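Local coordinates for segregation and condensation protein B (Chlorobium tepidum TLS, PDB 1T6S), which probably takes part in chromosome partitioning during cell division, as a winged helix-turn-helix subunit working with an SMC-type condensation complex, at residues D51-A54 against F59-H62; Y124-L129 against G133-R138; Q7-L12 against V45-R50. All coordinates share one frame; numbering follows the deposited sequence.

Contact 1. Residues D51-A54 against F59-H62; sequences DYEA and FRIH. With NO3 (nitrate ion), chain L.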
loop_
_atom_site.group_PDB
_atom_site.type_symbol
_atom_site.label_atom_id
_atom_site.label_comp_id
_atom_site.label_asym_id
_atom_site.label_seq_id
_atom_site.Cartn_x
_atom_site.Cartn_y
_atom_site.Cartn_z
ATOM N N ASP A 51 24.017 29.702 10.286
ATOM C CA ASP A 51 24.820 29.821 9.064
ATOM C C ASP A 51 23.959 29.709 7.804
ATOM O O ASP A 51 24.252 30.351 6.787
ATOM C CB ASP A 51 25.914 28.741 9.006
ATOM C CG ASP A 51 27.042 28.986 10.002
ATOM O OD1 ASP A 51 27.490 30.151 10.114
ATOM O OD2 ASP A 51 27.489 28.008 10.664
ATOM N N TYR A 52 22.915 28.878 7.866
ATOM C CA TYR A 52 21.999 28.697 6.726
ATOM C C TYR A 52 21.266 30.011 6.483
ATOM O O TYR A 52 21.096 30.447 5.343
ATOM C CB TYR A 52 20.982 27.577 7.019
ATOM C CG TYR A 52 21.617 26.212 7.217
ATOM C CD1 TYR A 52 20.980 25.228 7.991
ATOM C CD2 TYR A 52 22.889 25.930 6.702
ATOM C CE1 TYR A 52 21.604 24.003 8.266
ATOM C CE2 TYR A 52 23.520 24.705 6.967
ATOM C CZ TYR A 52 22.873 23.756 7.755
ATOM O OH TYR A 52 23.521 22.589 8.078
ATOM N N GLU A 53 20.822 30.633 7.568
ATOM C CA GLU A 53 20.133 31.912 7.474
ATOM C C GLU A 53 21.084 32.971 6.908
ATOM O O GLU A 53 20.709 33.747 6.038
ATOM C CB GLU A 53 19.653 32.349 8.848
ATOM C CG GLU A 53 19.301 33.821 8.910
ATOM C CD GLU A 53 17.964 34.123 8.290
ATOM O OE1 GLU A 53 17.671 35.318 8.061
ATOM O OE2 GLU A 53 17.198 33.165 8.043
ATOM N N ALA A 54 22.317 32.967 7.402
ATOM C CA ALA A 54 23.354 33.914 6.999
ATOM C C ALA A 54 23.775 33.853 5.528
ATOM O O ALA A 54 23.954 34.894 4.888
ATOM C CB ALA A 54 24.573 33.727 7.881
ATOM N N PHE A 59 16.982 25.744 3.184
ATOM C CA PHE A 59 16.599 24.669 4.092
ATOM C C PHE A 59 17.063 24.931 5.525
ATOM O O PHE A 59 17.917 25.792 5.771
ATOM C CB PHE A 59 17.165 23.336 3.584
ATOM C CG PHE A 59 18.600 23.416 3.136
ATOM C CD1 PHE A 59 19.626 23.527 4.056
ATOM C CD2 PHE A 59 18.917 23.400 1.780
ATOM C CE1 PHE A 59 20.952 23.619 3.635
ATOM C CE2 PHE A 59 20.242 23.491 1.348
ATOM C CZ PHE A 59 21.255 23.600 2.276
ATOM N N ARG A 60 16.493 24.181 6.462
ATOM C CA ARG A 60 16.827 24.314 7.885
ATOM C C ARG A 60 16.709 22.977 8.574
ATOM O O ARG A 60 15.938 22.118 8.143
ATOM C CB ARG A 60 15.860 25.272 8.606
ATOM C CG ARG A 60 15.867 26.716 8.129
ATOM C CD ARG A 60 17.130 27.465 8.523
ATOM N NE ARG A 60 17.052 28.880 8.150
ATOM C CZ ARG A 60 17.221 29.348 6.917
ATOM N NH1 ARG A 60 17.496 28.513 5.919
ATOM N NH2 ARG A 60 17.088 30.652 6.673
ATOM N N ILE A 61 17.470 22.808 9.651
ATOM C CA ILE A 61 17.395 21.590 10.443
ATOM C C ILE A 61 16.312 21.794 11.522
ATOM O O ILE A 61 16.295 22.803 12.233
ATOM C CB ILE A 61 18.753 21.252 11.131
ATOM C CG1 ILE A 61 19.796 20.873 10.063
ATOM C CG2 ILE A 61 18.559 20.104 12.111
ATOM C CD1 ILE A 61 21.233 20.840 10.569
ATOM N N HIS A 62 15.409 20.822 11.615
ATOM C CA HIS A 62 14.306 20.827 12.566
ATOM C C HIS A 62 14.352 19.635 13.530
ATOM O O HIS A 62 14.617 18.487 13.135
ATOM C CB HIS A 62 12.968 20.783 11.820
ATOM C CG HIS A 62 12.694 21.995 10.985
ATOM N ND1 HIS A 62 11.872 23.016 11.406
ATOM C CD2 HIS A 62 13.122 22.343 9.749
ATOM C CE1 HIS A 62 11.800 23.938 10.464
ATOM N NE2 HIS A 62 12.550 23.553 9.449
HETATM N N NO3 L . 10.732 22.241 14.441
HETATM O O1 NO3 L . 10.036 22.099 13.426
HETATM O O2 NO3 L . 10.238 21.955 15.482
HETATM O O3 NO3 L . 11.860 22.660 14.294
#
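E53 and R60 form the one salt bridge between the end of helix 38-55 and the start of strand 59-64. R60 NH2 lies 2.9 Å from E53 OE2 in a bent bond, 141° at the hydrogen, which meets the anti side of that oxygen, somewhat out of the carboxylate plane. R60 NH1 turns back to its own strand, 2.8 Å from F59 O, coming from above the carbonyl plane, and it also bonds to R57 O. CB of R60 points away from the helix, but a fold at chi2 (-71°) returns the guanidinium so that one face lies over E53 N, with Y52 CB on the same side.

Next to the salt bridge, Y52, whose CB points toward the strand, offers a ring face to F59. The two meet in a T-shaped stack, with F59 CE1 over the centre of the Y52 face and the planes at 71°. At the edge of the same ring, near its plane, I61 CD1 comes within 3.8 Å of Y52 OH, a hydroxyl that is also hydrogen-bonded to E13. H62 faces elsewhere: its ND1-H is shared by O1 and O3 of a nitrate that R140 of the second subunit also binds.

Between the third helix of this winged-helix unit and its hairpin, R60 shares its guanidinium among E53, F59 O and R57 O, which limits its rotation beside the partly buried aromatic pair.

Contact 2. Residues Y124-L129 against G133-R138; sequences YSIDRL and GLIEVR. With NO3 (nitrate ion), chain C.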
loop_
_atom_site.group_PDB
_atom_site.type_symbol
_atom_site.label_atom_id
_atom_site.label_comp_id
_atom_site.label_asym_id
_atom_site.label_seq_id
_atom_site.Cartn_x
_atom_site.Cartn_y
_atom_site.Cartn_z
ATOM N N TYR A 124 -10.061 2.986 -14.061
ATOM C CA TYR A 124 -9.342 1.724 -14.170
ATOM C C TYR A 124 -8.695 1.297 -12.860
ATOM O O TYR A 124 -7.731 0.538 -12.870
ATOM C CB TYR A 124 -8.238 1.805 -15.232
ATOM C CG TYR A 124 -8.720 2.143 -16.624
ATOM C CD1 TYR A 124 -8.630 3.446 -17.113
ATOM C CD2 TYR A 124 -9.258 1.160 -17.458
ATOM C CE1 TYR A 124 -9.061 3.764 -18.398
ATOM C CE2 TYR A 124 -9.694 1.471 -18.748
ATOM C CZ TYR A 124 -9.588 2.774 -19.208
ATOM O OH TYR A 124 -10.002 3.093 -20.475
ATOM N N SER A 125 -9.215 1.768 -11.736
ATOM C CA SER A 125 -8.621 1.408 -10.455
ATOM C C SER A 125 -8.578 -0.089 -10.196
ATOM O O SER A 125 -7.593 -0.601 -9.666
ATOM C CB SER A 125 -9.347 2.130 -9.324
ATOM O OG SER A 125 -8.998 3.503 -9.333
ATOM N N ILE A 126 -9.642 -0.799 -10.552
ATOM C CA ILE A 126 -9.632 -2.246 -10.353
ATOM C C ILE A 126 -8.501 -2.889 -11.144
ATOM O O ILE A 126 -7.786 -3.742 -10.618
ATOM C CB ILE A 126 -10.957 -2.904 -10.783
ATOM C CG1 ILE A 126 -12.028 -2.643 -9.726
ATOM C CG2 ILE A 126 -10.757 -4.413 -10.988
ATOM C CD1 ILE A 126 -12.479 -1.236 -9.678
ATOM N N ASP A 127 -8.345 -2.507 -12.411
ATOM C CA ASP A 127 -7.278 -3.091 -13.211
ATOM C C ASP A 127 -5.918 -2.770 -12.591
ATOM O O ASP A 127 -5.036 -3.631 -12.535
ATOM C CB ASP A 127 -7.295 -2.569 -14.658
ATOM C CG ASP A 127 -8.378 -3.214 -15.511
ATOM O OD1 ASP A 127 -8.780 -4.360 -15.219
ATOM O OD2 ASP A 127 -8.815 -2.575 -16.487
ATOM N N ARG A 128 -5.751 -1.537 -12.121
ATOM C CA ARG A 128 -4.480 -1.138 -11.519
ATOM C C ARG A 128 -4.190 -1.943 -10.259
ATOM O O ARG A 128 -3.073 -2.418 -10.060
ATOM C CB ARG A 128 -4.475 0.369 -11.220
ATOM C CG ARG A 128 -4.612 1.230 -12.464
ATOM C CD ARG A 128 -4.121 2.663 -12.228
ATOM N NE ARG A 128 -4.871 3.347 -11.172
ATOM C CZ ARG A 128 -6.028 3.978 -11.338
ATOM N NH1 ARG A 128 -6.589 4.028 -12.537
ATOM N NH2 ARG A 128 -6.620 4.546 -10.293
ATOM N N LEU A 129 -5.214 -2.145 -9.436
ATOM C CA LEU A 129 -5.045 -2.886 -8.193
ATOM C C LEU A 129 -4.785 -4.369 -8.463
ATOM O O LEU A 129 -4.028 -5.016 -7.734
ATOM C CB LEU A 129 -6.274 -2.680 -7.290
ATOM C CG LEU A 129 -6.441 -1.239 -6.744
ATOM C CD1 LEU A 129 -7.747 -1.100 -5.990
ATOM C CD2 LEU A 129 -5.259 -0.920 -5.817
ATOM N N GLY A 133 -1.380 -6.843 -7.643
ATOM C CA GLY A 133 -1.606 -7.944 -6.725
ATOM C C GLY A 133 -2.246 -7.586 -5.390
ATOM O O GLY A 133 -2.233 -8.395 -4.462
ATOM N N LEU A 134 -2.825 -6.391 -5.288
ATOM C CA LEU A 134 -3.466 -5.957 -4.036
ATOM C C LEU A 134 -4.889 -6.486 -3.852
ATOM O O LEU A 134 -5.396 -6.540 -2.734
ATOM C CB LEU A 134 -3.474 -4.429 -3.962
ATOM C CG LEU A 134 -2.058 -3.853 -4.019
ATOM C CD1 LEU A 134 -2.102 -2.345 -4.086
ATOM C CD2 LEU A 134 -1.287 -4.332 -2.774
ATOM N N ILE A 135 -5.550 -6.822 -4.951
ATOM C CA ILE A 135 -6.893 -7.390 -4.878
ATOM C C ILE A 135 -6.902 -8.601 -5.809
ATOM O O ILE A 135 -5.987 -8.779 -6.614
ATOM C CB ILE A 135 -8.004 -6.385 -5.343
ATOM C CG1 ILE A 135 -7.738 -5.935 -6.790
ATOM C CG2 ILE A 135 -8.060 -5.179 -4.375
ATOM C CD1 ILE A 135 -8.851 -5.041 -7.385
ATOM N N GLU A 136 -7.950 -9.403 -5.705
ATOM C CA GLU A 136 -8.099 -10.591 -6.514
ATOM C C GLU A 136 -9.584 -10.927 -6.604
ATOM O O GLU A 136 -10.412 -10.384 -5.865
ATOM C CB GLU A 136 -7.370 -11.757 -5.846
ATOM C CG GLU A 136 -7.933 -12.074 -4.461
ATOM C CD GLU A 136 -7.193 -13.193 -3.772
ATOM O OE1 GLU A 136 -7.504 -13.462 -2.587
ATOM O OE2 GLU A 136 -6.306 -13.797 -4.417
ATOM N N VAL A 137 -9.923 -11.847 -7.501
ATOM C CA VAL A 137 -11.315 -12.268 -7.654
ATOM C C VAL A 137 -11.685 -13.240 -6.531
ATOM O O VAL A 137 -10.911 -14.135 -6.211
ATOM C CB VAL A 137 -11.533 -12.972 -9.019
ATOM C CG1 VAL A 137 -12.934 -13.597 -9.077
ATOM C CG2 VAL A 137 -11.348 -11.982 -10.148
ATOM N N ARG A 138 -12.867 -13.065 -5.946
ATOM C CA ARG A 138 -13.351 -13.941 -4.877
ATOM C C ARG A 138 -14.488 -14.815 -5.388
ATOM O O ARG A 138 -14.911 -15.750 -4.710
ATOM C CB ARG A 138 -13.894 -13.124 -3.706
ATOM C CG ARG A 138 -12.862 -12.567 -2.771
ATOM C CD ARG A 138 -12.773 -13.398 -1.487
ATOM N NE ARG A 138 -12.211 -12.584 -0.398
ATOM C CZ ARG A 138 -10.947 -12.177 -0.348
ATOM N NH1 ARG A 138 -10.098 -12.512 -1.316
ATOM N NH2 ARG A 138 -10.545 -11.414 0.654
HETATM N N NO3 C . -11.606 -0.848 -13.421
HETATM O O1 NO3 C . -12.664 -1.112 -14.039
HETATM O O2 NO3 C . -11.711 -0.206 -12.419
HETATM O O3 NO3 C . -10.575 -1.259 -13.880
#
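L129 and I135 join the third helix of a winged helix-turn-helix, 125-131, to strand 135-140, the first strand of its wing. The chain reverses through a Schellman motif at G133, whose phi of 68° suits glycine. L134 N closes the turn on L129 O at 3.1 Å, the bond running nearly along the C=O axis.

The tight part lies just beyond. With chi1 at 58°, CG1 of I135 sits in the cleft between N and C, which brings CD1 up to the helix. There CD1 presses on L129 CB at 3.5 Å, closer than carbons usually pack, and sits beside I126 O. L129 CD2 in turn meets L134 CD1 at 3.9 Å, the two side chains roughly perpendicular, while L134 also packs on F160 of the second subunit. The contact with I126 is lighter: its CG2 stands 4.1 Å from I135 CD1, and its side chain also touches Y150. An alanine here lacks both branches beyond CB, and I135 CD1 and Y150 would probably lose an apolar neighbour, opening a gap between the helix and strand 148-152.

Away from this core the two segments diverge, and their side chains find partners outside the contact or along their own strand. E136 points its CB away from the helix and pairs with R138, R138 NH1 being 3.0 Å from E136 OE1; V137 packs on L148 and Y150 instead. At the other end, beside exposed Y124 and D127, the start of the helix holds a nitrate that K111 also binds: I126 N gives its hydrogen to O2 at 2.8 Å, and D127 N to O3 at 2.9 Å.

Contact 3. Residues Q7-L12 against V45-R50; sequences QLLRSL and VDELNR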
loop_
_atom_site.group_PDB
_atom_site.type_symbol
_atom_site.label_atom_id
_atom_site.label_comp_id
_atom_site.label_asym_id
_atom_site.label_seq_id
_atom_site.Cartn_x
_atom_site.Cartn_y
_atom_site.Cartn_z
ATOM N N GLN A 7 34.865 21.204 12.882
ATOM C CA GLN A 7 34.870 19.919 12.210
ATOM C C GLN A 7 33.715 19.063 12.748
ATOM O O GLN A 7 33.049 18.360 11.997
ATOM C CB GLN A 7 36.210 19.218 12.424
ATOM C CG GLN A 7 36.317 17.848 11.792
ATOM C CD GLN A 7 36.260 17.871 10.267
ATOM O OE1 GLN A 7 36.200 16.818 9.631
ATOM N NE2 GLN A 7 36.283 19.069 9.674
ATOM N N LEU A 8 33.480 19.142 14.053
ATOM C CA LEU A 8 32.399 18.404 14.680
ATOM C C LEU A 8 31.072 18.927 14.128
ATOM O O LEU A 8 30.121 18.168 13.914
ATOM C CB LEU A 8 32.414 18.619 16.191
ATOM C CG LEU A 8 32.304 17.423 17.134
ATOM C CD1 LEU A 8 31.873 17.982 18.475
ATOM C CD2 LEU A 8 31.301 16.365 16.648
ATOM N N LEU A 9 31.015 20.233 13.898
ATOM C CA LEU A 9 29.803 20.844 13.384
ATOM C C LEU A 9 29.570 20.336 11.959
ATOM O O LEU A 9 28.445 19.971 11.598
ATOM C CB LEU A 9 29.918 22.373 13.426
ATOM C CG LEU A 9 28.731 23.155 14.017
ATOM C CD1 LEU A 9 28.403 22.664 15.422
ATOM C CD2 LEU A 9 29.077 24.638 14.057
ATOM N N ARG A 10 30.639 20.290 11.166
ATOM C CA ARG A 10 30.565 19.795 9.791
ATOM C C ARG A 10 30.124 18.327 9.744
ATOM O O ARG A 10 29.354 17.917 8.861
ATOM C CB ARG A 10 31.918 19.983 9.086
ATOM C CG ARG A 10 32.110 21.407 8.526
ATOM C CD ARG A 10 33.577 21.737 8.226
ATOM N NE ARG A 10 34.194 20.778 7.311
ATOM C CZ ARG A 10 33.990 20.734 5.996
ATOM N NH1 ARG A 10 33.180 21.604 5.403
ATOM N NH2 ARG A 10 34.599 19.807 5.273
ATOM N N SER A 11 30.608 17.539 10.695
ATOM C CA SER A 11 30.220 16.129 10.766
ATOM C C SER A 11 28.721 15.999 11.068
ATOM O O SER A 11 28.035 15.156 10.493
ATOM C CB SER A 11 31.023 15.412 11.839
ATOM O OG SER A 11 32.407 15.558 11.574
ATOM N N LEU A 12 28.216 16.819 11.986
ATOM C CA LEU A 12 26.795 16.763 12.302
ATOM C C LEU A 12 25.994 17.087 11.052
ATOM O O LEU A 12 25.014 16.402 10.732
ATOM C CB LEU A 12 26.435 17.758 13.399
ATOM C CG LEU A 12 26.926 17.437 14.818
ATOM C CD1 LEU A 12 26.629 18.631 15.727
ATOM C CD2 LEU A 12 26.259 16.181 15.355
ATOM N N VAL A 45 23.233 22.534 16.526
ATOM C CA VAL A 45 22.253 22.598 15.460
ATOM C C VAL A 45 21.836 24.049 15.231
ATOM O O VAL A 45 21.680 24.466 14.089
ATOM C CB VAL A 45 21.025 21.733 15.804
ATOM C CG1 VAL A 45 19.883 22.016 14.844
ATOM C CG2 VAL A 45 21.414 20.265 15.744
ATOM N N ASP A 46 21.661 24.814 16.314
ATOM C CA ASP A 46 21.288 26.231 16.196
ATOM C C ASP A 46 22.338 27.000 15.397
ATOM O O ASP A 46 21.988 27.825 14.553
ATOM C CB ASP A 46 21.138 26.899 17.575
ATOM C CG ASP A 46 19.945 26.377 18.367
ATOM O OD1 ASP A 46 18.994 25.836 17.771
ATOM O OD2 ASP A 46 19.951 26.527 19.609
ATOM N N GLU A 47 23.618 26.737 15.665
ATOM C CA GLU A 47 24.696 27.420 14.947
ATOM C C GLU A 47 24.623 27.141 13.445
ATOM O O GLU A 47 24.748 28.060 12.632
ATOM C CB GLU A 47 26.075 27.007 15.494
ATOM C CG GLU A 47 27.246 27.640 14.728
ATOM C CD GLU A 47 28.585 27.573 15.468
ATOM O OE1 GLU A 47 28.618 27.097 16.632
ATOM O OE2 GLU A 47 29.614 28.013 14.877
ATOM N N LEU A 48 24.410 25.876 13.080
ATOM C CA LEU A 48 24.301 25.514 11.673
ATOM C C LEU A 48 23.125 26.291 11.066
ATOM O O LEU A 48 23.268 26.919 10.013
ATOM C CB LEU A 48 24.078 23.998 11.512
ATOM C CG LEU A 48 25.245 23.052 11.868
ATOM C CD1 LEU A 48 24.811 21.590 11.749
ATOM C CD2 LEU A 48 26.425 23.335 10.946
ATOM N N ASN A 49 21.967 26.242 11.719
ATOM C CA ASN A 49 20.795 26.962 11.215
ATOM C C ASN A 49 21.096 28.461 11.095
ATOM O O ASN A 49 20.573 29.133 10.203
ATOM C CB ASN A 49 19.569 26.732 12.115
ATOM C CG ASN A 49 18.830 25.424 11.789
ATOM O OD1 ASN A 49 18.781 24.994 10.625
ATOM N ND2 ASN A 49 18.235 24.807 12.810
ATOM N N ARG A 50 21.939 28.986 11.981
ATOM C CA ARG A 50 22.299 30.398 11.886
ATOM C C ARG A 50 23.118 30.631 10.611
ATOM O O ARG A 50 22.920 31.634 9.913
ATOM C CB ARG A 50 23.058 30.859 13.136
ATOM C CG ARG A 50 22.162 31.579 14.143
ATOM C CD ARG A 50 22.963 32.248 15.273
ATOM N NE ARG A 50 23.478 31.288 16.247
ATOM C CZ ARG A 50 22.732 30.688 17.170
ATOM N NH1 ARG A 50 21.435 30.945 17.254
ATOM N NH2 ARG A 50 23.286 29.830 18.008
#
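L9 and L48 are the central apolar pair where helix 2-18 crosses helix 38-55. Measured on these short segments, the axes come within 10.3 Å at a signed crossing angle of -82°, close to perpendicular, so the interface is compact and a few side chains carry it. The two leucines lie alongside each other, running in opposite senses, with L9 CG 3.8 Å from L48 CD2. Both methyls of L48 also lie about 4.0 Å from L9 O, which puts the branch against the helix backbone as well as against its side chain. One turn further on, L12 adds a looser touch, its CB 4.5 Å from L48 CD1.

A second kind of contact sets a methyl against a charged group. E47 places CG anti to its backbone N (chi1 177°) and stays extended beyond it, carrying the carboxylate across to L9, whose side chain lies roughly perpendicular. L9 CD2 then rests nearly equidistant from the two oxygens, 3.6 Å from E47 OE1 and 3.5 Å from E47 OE2. The charge itself is met by R5, one turn earlier on helix 2-18, which forms a salt bridge with OE1; the same carboxylate thus packs on L9 and pairs with R5.

Polar bonding within helix 2-18 concerns Q7 O, which accepts from S11 N and S11 OG on opposite faces of its plane.

Around the crossing, L12 continues onto L41, A44 and F36, and L9 onto A44. V45 and L48 rest on I61 of strand 59-64, so L48 lies in the corner where helix 2-18, helix 38-55 and that strand meet.

Overall arrangement
Along the chain, contact 3 closes first, then contact 1, and contact 2 comes last. Contacts 3 and 1 share helix 38-55 and have centres only 10 Å apart; they touch where N49 OD1 receives I61 N in a probable hydrogen bond. Together they tie the first helix, the third helix and the hairpin of an N-terminal winged-helix unit. Contact 2 belongs to a similar unit toward the C terminus, across the chain's centre, with its centre 45 Å from contact 1 and 49 Å from contact 3. This layout gives ScpB an elongated shape with two separately packed winged-helix modules.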